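Local atomic coordinates of luciferase-like enzymeAMP-CoA-ligase (Zophobas atratus, PDB entry 4W8O), a protein that probably activates carboxylic acid substrates with ATP as acyl-adenylates and joins them to coenzyme A, as a luciferase-like member of the ANL superfamily. Residues 274-283 against 302-313. Residues are numbered along the deposited sequence; the frame is centred on the assembly and turned at random.
Sequences TYQLTNVPNP and STDQYKKLTQLF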
# COMPACT_ATOMS: atom_id res chain seq x y z
N THR A 274 -1.68 -5.85 17.74
CA THR A 274 -2.23 -4.89 18.71
C THR A 274 -2.24 -5.43 20.14
O THR A 274 -2.27 -4.65 21.08
CB THR A 274 -3.67 -4.45 18.39
OG1 THR A 274 -4.55 -5.57 18.44
CG2 THR A 274 -3.74 -3.78 17.04
N TYR A 275 -2.21 -6.75 20.27
CA TYR A 275 -2.13 -7.40 21.58
C TYR A 275 -0.82 -7.07 22.29
O TYR A 275 -0.77 -7.10 23.52
CB TYR A 275 -2.34 -8.91 21.46
CG TYR A 275 -3.79 -9.27 21.20
CD1 TYR A 275 -4.29 -9.35 19.90
CD2 TYR A 275 -4.67 -9.51 22.25
CE1 TYR A 275 -5.61 -9.66 19.67
CE2 TYR A 275 -6.00 -9.81 22.02
CZ TYR A 275 -6.46 -9.89 20.73
OH TYR A 275 -7.79 -10.20 20.51
N GLN A 276 0.23 -6.74 21.54
CA GLN A 276 1.47 -6.25 22.13
C GLN A 276 1.32 -4.84 22.72
O GLN A 276 2.01 -4.50 23.68
CB GLN A 276 2.61 -6.27 21.11
CG GLN A 276 3.02 -7.67 20.69
CD GLN A 276 4.33 -7.69 19.94
OE1 GLN A 276 5.27 -6.98 20.28
NE2 GLN A 276 4.41 -8.53 18.90
N LEU A 277 0.41 -4.04 22.16
CA LEU A 277 0.15 -2.70 22.68
C LEU A 277 -0.63 -2.75 24.00
O LEU A 277 -0.26 -2.09 24.96
CB LEU A 277 -0.65 -1.85 21.68
CG LEU A 277 -0.01 -1.66 20.31
CD1 LEU A 277 -0.99 -1.00 19.36
CD2 LEU A 277 1.27 -0.85 20.43
N THR A 278 -1.70 -3.54 24.02
CA THR A 278 -2.57 -3.64 25.19
C THR A 278 -1.93 -4.39 26.37
O THR A 278 -2.42 -4.29 27.48
CB THR A 278 -3.90 -4.32 24.82
OG1 THR A 278 -3.63 -5.52 24.10
CG2 THR A 278 -4.75 -3.38 23.95
N ASN A 279 -0.85 -5.12 26.13
CA ASN A 279 -0.12 -5.78 27.21
C ASN A 279 1.08 -4.99 27.72
O ASN A 279 1.83 -5.48 28.57
CB ASN A 279 0.29 -7.19 26.77
CG ASN A 279 -0.87 -8.15 26.81
OD1 ASN A 279 -1.19 -8.71 27.86
ND2 ASN A 279 -1.53 -8.34 25.68
N VAL A 280 1.26 -3.77 27.23
CA VAL A 280 2.28 -2.89 27.81
C VAL A 280 1.77 -2.47 29.18
O VAL A 280 0.67 -1.92 29.29
CB VAL A 280 2.55 -1.65 26.94
CG1 VAL A 280 3.48 -0.68 27.67
CG2 VAL A 280 3.14 -2.05 25.60
N PRO A 281 2.56 -2.73 30.24
CA PRO A 281 2.12 -2.34 31.58
C PRO A 281 2.24 -0.82 31.80
O PRO A 281 3.13 -0.18 31.25
CB PRO A 281 3.08 -3.10 32.49
CG PRO A 281 4.34 -3.23 31.69
CD PRO A 281 3.91 -3.34 30.26
N ASN A 282 1.32 -0.27 32.59
CA ASN A 282 1.35 1.14 32.98
C ASN A 282 1.52 2.09 31.79
O ASN A 282 2.45 2.90 31.78
CB ASN A 282 2.47 1.37 34.00
CG ASN A 282 2.35 0.47 35.21
OD1 ASN A 282 1.32 0.42 35.87
ND2 ASN A 282 3.43 -0.26 35.53
N PRO A 283 0.62 2.01 30.79
CA PRO A 283 0.69 2.84 29.58
C PRO A 283 0.61 4.34 29.83
O PRO A 283 1.01 5.13 28.96
CB PRO A 283 -0.53 2.38 28.78
CG PRO A 283 -1.46 1.81 29.79
CD PRO A 283 -0.57 1.14 30.78
N SER A 302 -11.52 -9.07 17.84
CA SER A 302 -12.51 -9.30 18.88
C SER A 302 -12.96 -7.98 19.50
O SER A 302 -12.19 -7.02 19.59
CB SER A 302 -11.93 -10.18 19.99
OG SER A 302 -11.19 -9.40 20.92
N THR A 303 -14.21 -7.95 19.94
CA THR A 303 -14.80 -6.77 20.57
C THR A 303 -14.08 -6.34 21.85
O THR A 303 -13.95 -5.14 22.11
CB THR A 303 -16.27 -7.03 20.92
OG1 THR A 303 -16.96 -7.50 19.76
CG2 THR A 303 -16.93 -5.76 21.40
N ASP A 304 -13.64 -7.30 22.65
CA ASP A 304 -12.88 -6.97 23.86
C ASP A 304 -11.55 -6.31 23.52
O ASP A 304 -11.16 -5.35 24.19
CB ASP A 304 -12.66 -8.20 24.75
CG ASP A 304 -13.78 -8.39 25.75
OD1 ASP A 304 -14.90 -7.91 25.47
OD2 ASP A 304 -13.55 -9.00 26.81
N GLN A 305 -10.87 -6.80 22.50
CA GLN A 305 -9.60 -6.20 22.10
C GLN A 305 -9.84 -4.81 21.53
O GLN A 305 -9.10 -3.86 21.82
CB GLN A 305 -8.88 -7.08 21.07
CG GLN A 305 -7.51 -6.56 20.65
CD GLN A 305 -6.55 -6.42 21.80
OE1 GLN A 305 -6.84 -6.83 22.92
NE2 GLN A 305 -5.40 -5.82 21.54
N TYR A 306 -10.88 -4.69 20.70
CA TYR A 306 -11.29 -3.41 20.15
C TYR A 306 -11.51 -2.40 21.28
O TYR A 306 -10.95 -1.30 21.26
CB TYR A 306 -12.55 -3.56 19.29
CG TYR A 306 -12.95 -2.27 18.63
CD1 TYR A 306 -13.74 -1.34 19.29
CD2 TYR A 306 -12.48 -1.95 17.36
CE1 TYR A 306 -14.09 -0.14 18.70
CE2 TYR A 306 -12.82 -0.75 16.75
CZ TYR A 306 -13.62 0.15 17.43
OH TYR A 306 -13.96 1.34 16.83
N LYS A 307 -12.29 -2.79 22.28
CA LYS A 307 -12.55 -1.93 23.44
C LYS A 307 -11.27 -1.56 24.18
O LYS A 307 -11.06 -0.40 24.52
CB LYS A 307 -13.51 -2.60 24.41
CG LYS A 307 -14.97 -2.52 23.99
CD LYS A 307 -15.89 -2.87 25.15
CE LYS A 307 -17.35 -2.67 24.78
NZ LYS A 307 -17.78 -3.60 23.70
N LYS A 308 -10.43 -2.56 24.46
CA LYS A 308 -9.17 -2.33 25.16
C LYS A 308 -8.31 -1.30 24.42
O LYS A 308 -7.67 -0.46 25.05
CB LYS A 308 -8.37 -3.63 25.35
CG LYS A 308 -8.90 -4.54 26.46
CD LYS A 308 -7.90 -5.65 26.78
CE LYS A 308 -8.40 -6.57 27.88
NZ LYS A 308 -8.91 -7.88 27.38
N LEU A 309 -8.32 -1.36 23.09
CA LEU A 309 -7.57 -0.40 22.29
C LEU A 309 -8.10 1.03 22.41
O LEU A 309 -7.30 1.97 22.46
CB LEU A 309 -7.53 -0.83 20.81
CG LEU A 309 -6.61 -2.02 20.52
CD1 LEU A 309 -6.88 -2.59 19.13
CD2 LEU A 309 -5.14 -1.62 20.66
N THR A 310 -9.41 1.20 22.47
CA THR A 310 -9.99 2.54 22.63
C THR A 310 -9.67 3.10 24.02
O THR A 310 -9.52 4.31 24.17
CB THR A 310 -11.52 2.56 22.43
OG1 THR A 310 -12.13 1.65 23.35
CG2 THR A 310 -11.89 2.16 21.02
N GLN A 311 -9.56 2.22 25.01
CA GLN A 311 -9.16 2.63 26.36
C GLN A 311 -7.69 3.03 26.39
O GLN A 311 -7.33 4.03 27.02
CB GLN A 311 -9.41 1.51 27.36
CG GLN A 311 -10.88 1.15 27.53
CD GLN A 311 -11.07 -0.02 28.47
OE1 GLN A 311 -11.14 -1.18 28.04
NE2 GLN A 311 -11.12 0.26 29.76
N LEU A 312 -6.84 2.27 25.71
CA LEU A 312 -5.42 2.58 25.64
C LEU A 312 -5.19 3.94 24.97
O LEU A 312 -4.32 4.72 25.39
CB LEU A 312 -4.68 1.48 24.88
CG LEU A 312 -3.17 1.67 24.68
CD1 LEU A 312 -2.47 1.93 26.00
CD2 LEU A 312 -2.57 0.45 23.99
N PHE A 313 -5.98 4.22 23.94
CA PHE A 313 -5.88 5.46 23.17
C PHE A 313 -7.19 6.22 23.26
O PHE A 313 -8.01 6.16 22.34
CB PHE A 313 -5.59 5.14 21.70
CG PHE A 313 -4.32 4.38 21.48
CD1 PHE A 313 -3.09 4.98 21.69
CD2 PHE A 313 -4.36 3.05 21.06
CE1 PHE A 313 -1.92 4.28 21.48
CE2 PHE A 313 -3.19 2.35 20.85
CZ PHE A 313 -1.97 2.96 21.06
O HOH W 1 -8.38 -9.53 17.93
O HOH W 2 -9.39 -10.57 22.63
O HOH W 3 -5.04 -7.38 25.16
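Gln305 reaches from helix 303-312 into a hollow walled by Thr274, Tyr275 and Thr278, and its amide lies nearly flat against one face of the Tyr275 ring, the two planes 16° apart. Gln305 CD sits 3.4 Å from Tyr275 CE2, toward the ring's rim, while Gln305 CG makes a CH-pi contact over the same face. With Gln305 CG anti to the backbone N (chi1 -176°) and the chain bent at chi2, NE2 is directed between two threonine hydroxyls. Gln305 NE2 donates to Thr278 OG1 at 3.1 Å, almost straight and in the amide plane, and to Thr274 OG1 at 3.2 Å; Thr274 OG1 also hydrogen-bonds to Pro271 O. The short helix 274-278 and helix 303-312 follow neighbouring parallel strands, 266-268 and 293-297, of the mixed sheet in the AMP-binding fold; the axes of these short segments come within 10.0 Å at 52°. Deeper in, the Leu309 methyls fit against Thr274 and Thr278, Leu309 CD2 meeting Thr278 CG2 at 3.8 Å. Leu312 fills the notch between Leu277 and Pro283: Leu312 CD2 lies 3.8 Å from Leu277 CB, and Leu312 CD1 presses tightly on Pro283 CB at 3.4 Å. At the other end, two waters join Tyr275 OH to N and OG of Ser302, the N-cap residue.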